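Local atomic coordinates of chromosome-partitioning ATPase Soj (Thermus thermophilus, PDB entry 1WCV), a protein that hydrolyses ATP and binds double-stranded DNA cooperatively in its ATP-bound state, forming nucleoprotein filaments, and probably takes part in chromosome partitioning. Residues 7-13 against 134-140; 50-55 against 80-85. One frame throughout, in Å; residues are numbered along the deposited sequence.

Interaction 1: 7-13 against 134-140; sequences RRIALAN and AEGVVVP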
ATOM      1  N   ARG A   7      20.273  -4.281   8.330  1.00 27.83           N
ATOM      2  CA  ARG A   7      19.979  -4.312   9.756  1.00 26.98           C
ATOM      3  C   ARG A   7      19.816  -2.879  10.259  1.00 24.09           C
ATOM      4  O   ARG A   7      18.948  -2.585  11.085  1.00 22.89           O
ATOM      5  CB  ARG A   7      21.120  -5.016  10.499  1.00 32.87           C
ATOM      6  CG  ARG A   7      20.745  -5.577  11.861  1.00 41.25           C
ATOM      7  CD  ARG A   7      21.868  -6.446  12.415  1.00 44.65           C
ATOM      8  NE  ARG A   7      23.085  -5.672  12.613  1.00 49.11           N
ATOM      9  CZ  ARG A   7      23.272  -4.816  13.611  1.00 50.89           C
ATOM     10  NH1 ARG A   7      24.412  -4.148  13.702  1.00 54.23           N
ATOM     11  NH2 ARG A   7      22.333  -4.646  14.530  1.00 50.33           N
ATOM     12  N   ARG A   8      20.653  -1.983   9.744  1.00 21.66           N
ATOM     13  CA  ARG A   8      20.606  -0.574  10.122  1.00 19.76           C
ATOM     14  C   ARG A   8      19.889   0.226   9.048  1.00 15.21           C
ATOM     15  O   ARG A   8      20.258   0.182   7.874  1.00 16.44           O
ATOM     16  CB  ARG A   8      22.017  -0.021  10.307  1.00 22.44           C
ATOM     17  CG  ARG A   8      22.753  -0.632  11.478  1.00 28.60           C
ATOM     18  CD  ARG A   8      24.192  -0.179  11.496  1.00 31.21           C
ATOM     19  NE  ARG A   8      24.941  -0.772  12.597  1.00 36.32           N
ATOM     20  CZ  ARG A   8      26.260  -0.693  12.716  1.00 41.13           C
ATOM     21  NH1 ARG A   8      26.871  -1.258  13.748  1.00 41.03           N
ATOM     22  NH2 ARG A   8      26.968  -0.053  11.796  1.00 43.22           N
ATOM     23  N   ILE A   9      18.862   0.957   9.468  1.00 17.35           N
ATOM     24  CA  ILE A   9      18.070   1.761   8.556  1.00 14.04           C
ATOM     25  C   ILE A   9      18.085   3.224   8.977  1.00 12.91           C
ATOM     26  O   ILE A   9      17.719   3.571  10.102  1.00 16.08           O
ATOM     27  CB  ILE A   9      16.603   1.255   8.527  1.00 15.17           C
ATOM     28  CG1 ILE A   9      16.573  -0.210   8.078  1.00 17.99           C
ATOM     29  CG2 ILE A   9      15.766   2.115   7.598  1.00 12.22           C
ATOM     30  CD1 ILE A   9      15.212  -0.881   8.240  1.00 18.59           C
ATOM     31  N   ALA A  10      18.519   4.083   8.064  1.00 14.36           N
ATOM     32  CA  ALA A  10      18.559   5.503   8.342  1.00 13.98           C
ATOM     33  C   ALA A  10      17.281   6.125   7.801  1.00 14.44           C
ATOM     34  O   ALA A  10      16.823   5.763   6.717  1.00 16.39           O
ATOM     35  CB  ALA A  10      19.773   6.144   7.659  1.00 16.94           C
ATOM     36  N   LEU A  11      16.697   7.024   8.585  1.00 15.63           N
ATOM     37  CA  LEU A  11      15.505   7.760   8.178  1.00 14.57           C
ATOM     38  C   LEU A  11      16.083   9.132   7.849  1.00 16.43           C
ATOM     39  O   LEU A  11      16.589   9.821   8.741  1.00 15.52           O
ATOM     40  CB  LEU A  11      14.508   7.883   9.333  1.00 18.39           C
ATOM     41  CG  LEU A  11      13.750   6.642   9.834  1.00 21.21           C
ATOM     42  CD1 LEU A  11      12.907   6.070   8.722  1.00 19.77           C
ATOM     43  CD2 LEU A  11      14.729   5.608  10.364  1.00 23.51           C
ATOM     44  N   ALA A  12      16.037   9.522   6.577  1.00 15.18           N
ATOM     45  CA  ALA A  12      16.605  10.805   6.184  1.00 15.73           C
ATOM     46  C   ALA A  12      15.933  11.431   4.978  1.00 17.11           C
ATOM     47  O   ALA A  12      15.448  10.739   4.092  1.00 14.53           O
ATOM     48  CB  ALA A  12      18.090  10.635   5.893  1.00 18.42           C
ATOM     49  N   ASN A  13      15.888  12.757   4.972  1.00 17.29           N
ATOM     50  CA  ASN A  13      15.359  13.498   3.839  1.00 18.42           C
ATOM     51  C   ASN A  13      16.121  14.812   3.825  1.00 19.41           C
ATOM     52  O   ASN A  13      16.915  15.087   4.722  1.00 20.41           O
ATOM     53  CB  ASN A  13      13.843  13.727   3.935  1.00 18.71           C
ATOM     54  CG  ASN A  13      13.441  14.432   5.199  1.00 21.19           C
ATOM     55  OD1 ASN A  13      14.246  15.117   5.821  1.00 23.33           O
ATOM     56  ND2 ASN A  13      12.187  14.280   5.583  1.00 20.45           N
ATOM     57  N   ALA A 134      24.537   3.094   7.983  1.00 21.35           N
ATOM     58  CA  ALA A 134      23.360   2.324   7.597  1.00 21.16           C
ATOM     59  C   ALA A 134      23.546   1.448   6.366  1.00 20.96           C
ATOM     60  O   ALA A 134      24.482   1.628   5.596  1.00 21.96           O
ATOM     61  CB  ALA A 134      22.190   3.275   7.363  1.00 20.79           C
ATOM     62  N   GLU A 135      22.643   0.487   6.190  1.00 17.67           N
ATOM     63  CA  GLU A 135      22.673  -0.367   5.015  1.00 20.09           C
ATOM     64  C   GLU A 135      21.452   0.000   4.163  1.00 18.54           C
ATOM     65  O   GLU A 135      21.477  -0.101   2.940  1.00 24.97           O
ATOM     66  CB  GLU A 135      22.612  -1.844   5.400  1.00 24.00           C
ATOM     67  CG  GLU A 135      23.841  -2.369   6.122  1.00 25.04           C
ATOM     68  CD  GLU A 135      23.637  -2.477   7.616  1.00 30.45           C
ATOM     69  OE1 GLU A 135      22.599  -3.031   8.030  1.00 30.28           O
ATOM     70  OE2 GLU A 135      24.513  -2.019   8.378  1.00 33.73           O
ATOM     71  N   GLY A 136      20.387   0.444   4.827  1.00 17.97           N
ATOM     72  CA  GLY A 136      19.177   0.820   4.111  1.00 17.45           C
ATOM     73  C   GLY A 136      18.725   2.211   4.503  1.00 15.24           C
ATOM     74  O   GLY A 136      18.985   2.661   5.616  1.00 14.88           O
ATOM     75  N   VAL A 137      18.053   2.902   3.587  1.00 14.05           N
ATOM     76  CA  VAL A 137      17.562   4.245   3.867  1.00 13.43           C
ATOM     77  C   VAL A 137      16.085   4.371   3.522  1.00 12.96           C
ATOM     78  O   VAL A 137      15.649   3.893   2.478  1.00 14.32           O
ATOM     79  CB  VAL A 137      18.305   5.321   3.032  1.00 13.86           C
ATOM     80  CG1 VAL A 137      17.802   6.706   3.404  1.00 14.62           C
ATOM     81  CG2 VAL A 137      19.810   5.221   3.253  1.00 16.43           C
ATOM     82  N   VAL A 138      15.323   4.994   4.417  1.00 12.43           N
ATOM     83  CA  VAL A 138      13.907   5.253   4.178  1.00 11.77           C
ATOM     84  C   VAL A 138      13.848   6.772   4.117  1.00 15.10           C
ATOM     85  O   VAL A 138      14.278   7.453   5.052  1.00 13.82           O
ATOM     86  CB  VAL A 138      13.007   4.750   5.320  1.00 15.13           C
ATOM     87  CG1 VAL A 138      11.588   5.305   5.150  1.00 16.50           C
ATOM     88  CG2 VAL A 138      12.960   3.229   5.309  1.00 14.94           C
ATOM     89  N   VAL A 139      13.341   7.294   3.004  1.00 12.24           N
ATOM     90  CA  VAL A 139      13.250   8.736   2.781  1.00 11.61           C
ATOM     91  C   VAL A 139      11.799   9.165   2.929  1.00 11.03           C
ATOM     92  O   VAL A 139      10.998   8.961   2.021  1.00 12.07           O
ATOM     93  CB  VAL A 139      13.733   9.095   1.358  1.00 10.98           C
ATOM     94  CG1 VAL A 139      13.744  10.624   1.175  1.00  9.43           C
ATOM     95  CG2 VAL A 139      15.127   8.511   1.116  1.00 13.99           C
ATOM     96  N   PRO A 140      11.440   9.745   4.088  1.00 11.66           N
ATOM     97  CA  PRO A 140      10.069  10.198   4.338  1.00 15.01           C
ATOM     98  C   PRO A 140       9.897  11.592   3.760  1.00 17.62           C
ATOM     99  O   PRO A 140      10.638  12.509   4.106  1.00 20.40           O
ATOM    100  CB  PRO A 140       9.967  10.191   5.869  1.00 15.51           C
ATOM    101  CG  PRO A 140      11.165   9.335   6.322  1.00 16.87           C
ATOM    102  CD  PRO A 140      12.211   9.747   5.340  1.00 13.60           C
TER
HETATM  103  O   HOH W   1      24.946  -3.838  10.606  1.00 32.38           O
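Strands 8-11 and 136-140 run parallel, their axes 4.5 Å apart at closest approach and 26° apart in direction, with I9, A10 and L11 bridged to G136, V137 and V138. Backbone bonds lace the pair from G136 N to R8 O through A10 N to G136 O and V138 N to A10 O, ending with A12 N to V138 O. At the start of the ladder R8 O is shared, taking E135 N as well as G136 N. The E135 side chain, bent at chi2 (101°), folds back so that OE1 accepts R7 N at 2.7 Å, nearly along its C-O axis, and R8 N at 2.8 Å from above the carboxylate plane. E135 OE2 lies 3.6 Å from R8 CD, while R7 turns its guanidinium to a salt bridge with D109. These neighbouring parallel strands belong to the core of the mixed sheet of a P-loop NTPase, strand 8-11 leading into the nucleotide-binding loop. On the face toward helix 18-33, L11 CD1 packs alongside V138 CB at 3.7 Å, and I9 CG2 meets V138 CG2 at 3.8 Å. On the other face A10 CB touches A134 CB, from the turn just before strand 136-140. Beyond the ladder N13 aims ND2 almost straight at P140 O (2.8 Å, 171° at the hydrogen), P140 O lying in the N13 amide plane; N13 OD1 takes a weak hydrogen bond from G16 N.

Interaction 2: 50-55 against 80-85; sequences TSGLGV and FHLLPA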
ATOM      1  N   THR A  50      13.379  11.876  20.595  1.00 20.37           N
ATOM      2  CA  THR A  50      13.482  11.684  22.038  1.00 21.62           C
ATOM      3  C   THR A  50      12.324  12.363  22.769  1.00 22.19           C
ATOM      4  O   THR A  50      11.720  11.796  23.679  1.00 21.66           O
ATOM      5  CB  THR A  50      14.803  12.264  22.580  1.00 21.93           C
ATOM      6  OG1 THR A  50      15.907  11.664  21.893  1.00 20.40           O
ATOM      7  CG2 THR A  50      14.930  11.980  24.078  1.00 23.29           C
ATOM      8  N   SER A  51      12.029  13.593  22.370  1.00 21.42           N
ATOM      9  CA  SER A  51      10.945  14.349  22.968  1.00 25.18           C
ATOM     10  C   SER A  51       9.603  13.746  22.553  1.00 25.08           C
ATOM     11  O   SER A  51       8.622  13.800  23.303  1.00 22.79           O
ATOM     12  CB  SER A  51      11.025  15.807  22.514  1.00 29.64           C
ATOM     13  OG  SER A  51       9.951  16.559  23.043  1.00 39.10           O
ATOM     14  N   GLY A  52       9.570  13.163  21.360  1.00 21.21           N
ATOM     15  CA  GLY A  52       8.339  12.570  20.870  1.00 22.32           C
ATOM     16  C   GLY A  52       8.008  11.300  21.623  1.00 23.25           C
ATOM     17  O   GLY A  52       6.903  10.764  21.522  1.00 24.63           O
ATOM     18  N   LEU A  53       8.980  10.821  22.387  1.00 22.42           N
ATOM     19  CA  LEU A  53       8.818   9.607  23.167  1.00 24.40           C
ATOM     20  C   LEU A  53       8.724   9.901  24.664  1.00 26.75           C
ATOM     21  O   LEU A  53       8.714   8.984  25.482  1.00 25.12           O
ATOM     22  CB  LEU A  53       9.977   8.657  22.873  1.00 23.02           C
ATOM     23  CG  LEU A  53       9.917   8.023  21.476  1.00 23.49           C
ATOM     24  CD1 LEU A  53      11.154   7.177  21.232  1.00 25.68           C
ATOM     25  CD2 LEU A  53       8.653   7.175  21.363  1.00 25.48           C
ATOM     26  N   GLY A  54       8.650  11.184  25.007  1.00 30.34           N
ATOM     27  CA  GLY A  54       8.540  11.585  26.401  1.00 37.33           C
ATOM     28  C   GLY A  54       9.778  11.309  27.234  1.00 41.88           C
ATOM     29  O   GLY A  54       9.700  11.223  28.460  1.00 41.49           O
ATOM     30  N   VAL A  55      10.922  11.172  26.574  1.00 44.35           N
ATOM     31  CA  VAL A  55      12.169  10.904  27.273  1.00 49.31           C
ATOM     32  C   VAL A  55      12.918  12.195  27.576  1.00 54.15           C
ATOM     33  O   VAL A  55      12.898  13.143  26.792  1.00 52.81           O
ATOM     34  CB  VAL A  55      13.075   9.962  26.453  1.00 48.74           C
ATOM     35  CG1 VAL A  55      14.421   9.784  27.146  1.00 45.66           C
ATOM     36  CG2 VAL A  55      12.388   8.615  26.284  1.00 47.40           C
ATOM     37  N   PHE A  80      10.571  -1.059  22.652  1.00 23.52           N
ATOM     38  CA  PHE A  80      11.889  -1.019  22.022  1.00 22.32           C
ATOM     39  C   PHE A  80      12.869  -0.191  22.843  1.00 25.37           C
ATOM     40  O   PHE A  80      12.536   0.274  23.929  1.00 24.63           O
ATOM     41  CB  PHE A  80      11.814  -0.476  20.583  1.00 21.66           C
ATOM     42  CG  PHE A  80      11.183   0.885  20.462  1.00 20.49           C
ATOM     43  CD1 PHE A  80       9.800   1.025  20.408  1.00 20.41           C
ATOM     44  CD2 PHE A  80      11.974   2.029  20.372  1.00 18.12           C
ATOM     45  CE1 PHE A  80       9.211   2.278  20.265  1.00 18.25           C
ATOM     46  CE2 PHE A  80      11.398   3.290  20.228  1.00 19.04           C
ATOM     47  CZ  PHE A  80      10.015   3.419  20.174  1.00 20.87           C
ATOM     48  N   HIS A  81      14.084  -0.025  22.333  1.00 25.07           N
ATOM     49  CA  HIS A  81      15.093   0.752  23.043  1.00 28.01           C
ATOM     50  C   HIS A  81      15.472   2.020  22.290  1.00 26.79           C
ATOM     51  O   HIS A  81      15.645   1.998  21.075  1.00 26.59           O
ATOM     52  CB  HIS A  81      16.348  -0.094  23.279  1.00 32.73           C
ATOM     53  CG  HIS A  81      16.153  -1.210  24.260  1.00 39.46           C
ATOM     54  ND1 HIS A  81      17.140  -2.129  24.544  1.00 41.73           N
ATOM     55  CD2 HIS A  81      15.091  -1.550  25.028  1.00 42.99           C
ATOM     56  CE1 HIS A  81      16.693  -2.987  25.445  1.00 45.22           C
ATOM     57  NE2 HIS A  81      15.452  -2.658  25.755  1.00 43.19           N
ATOM     58  N   LEU A  82      15.594   3.119  23.027  1.00 24.47           N
ATOM     59  CA  LEU A  82      15.966   4.412  22.458  1.00 24.95           C
ATOM     60  C   LEU A  82      17.308   4.912  22.985  1.00 28.09           C
ATOM     61  O   LEU A  82      17.550   4.910  24.191  1.00 28.56           O
ATOM     62  CB  LEU A  82      14.910   5.467  22.787  1.00 22.40           C
ATOM     63  CG  LEU A  82      15.344   6.918  22.531  1.00 21.76           C
ATOM     64  CD1 LEU A  82      15.210   7.254  21.039  1.00 20.43           C
ATOM     65  CD2 LEU A  82      14.502   7.863  23.365  1.00 21.21           C
ATOM     66  N   LEU A  83      18.182   5.322  22.071  1.00 26.71           N
ATOM     67  CA  LEU A  83      19.470   5.896  22.444  1.00 28.26           C
ATOM     68  C   LEU A  83      19.168   7.372  22.197  1.00 28.31           C
ATOM     69  O   LEU A  83      19.269   7.858  21.075  1.00 27.89           O
ATOM     70  CB  LEU A  83      20.576   5.407  21.510  1.00 31.69           C
ATOM     71  CG  LEU A  83      21.987   5.393  22.104  1.00 37.72           C
ATOM     72  CD1 LEU A  83      22.998   5.220  20.988  1.00 36.80           C
ATOM     73  CD2 LEU A  83      22.258   6.686  22.860  1.00 41.43           C
ATOM     74  N   PRO A  84      18.758   8.092  23.249  1.00 27.98           N
ATOM     75  CA  PRO A  84      18.407   9.511  23.191  1.00 26.75           C
ATOM     76  C   PRO A  84      19.461  10.509  22.739  1.00 27.54           C
ATOM     77  O   PRO A  84      20.656  10.217  22.693  1.00 27.02           O
ATOM     78  CB  PRO A  84      17.923   9.794  24.610  1.00 29.39           C
ATOM     79  CG  PRO A  84      18.780   8.905  25.421  1.00 27.74           C
ATOM     80  CD  PRO A  84      18.745   7.616  24.644  1.00 30.21           C
ATOM     81  N   ALA A  85      18.977  11.697  22.398  1.00 29.60           N
ATOM     82  CA  ALA A  85      19.820  12.795  21.965  1.00 33.99           C
ATOM     83  C   ALA A  85      19.613  13.914  22.972  1.00 36.90           C
ATOM     84  O   ALA A  85      18.532  14.046  23.553  1.00 37.26           O
ATOM     85  CB  ALA A  85      19.416  13.256  20.569  1.00 34.66           C
TER
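T50 holds OG1 beside its own backbone N (chi1 -57°), which directs the hydroxyl to A85 N and sets CG2 against P84, while L82, its CG anti to the backbone N (chi1 166°), extends toward L53 and V55. A85 N donates to T50 OG1 at 3.1 Å with 158° at the hydrogen, and the same hydroxyl is hydrogen-bonded to D42 OD2, so two partners fix its rotation. T50 CG2 rests 3.7 Å from P84 CB. The helix ends here in a Schellman motif: V55 N returns to T50 O and G54 N to S51 O, with G54 at positive phi as the C-prime residue. T50 O also takes L53 N, the two amides arriving from opposite faces of its plane. The turn carries L53 and V55 toward strand 80-83 of the central sheet. V55 and L82 meet tip to tip, V55 CG2 to L82 CD2 at 3.7 Å. L53 crosses L82, with L53 CD1 4.0 Å from L82 CD2. It approaches F80 from the opposite direction, placing L53 CD1 at the ring edge near its plane, 4.0 Å from F80 CE2. L40 touches both L53 and F80, and helix 18-33 adds I25 against L53 and A28 against F80.

Overall arrangement
Both contacts belong to one sheet, whose strand order places 38-42 and 114-118 between 80-83 and 8-11. Interaction 1 pairs two neighbouring strands within it; interaction 2 joins a helix end to strand 80-83, nearer the antiparallel border strand 75-77. Their centres are about 18 Å apart and their nearest atoms about 10 Å, without touching. In sequence, interaction 2 is nested inside the loop that interaction 1 closes. Helix 18-33 packs against both and links them to the nucleotide site: the N13 side chain lies about 4 Å from that of K20, which binds ATP, and the L53 side chain about 8 Å from that of T21, a magnesium ligand.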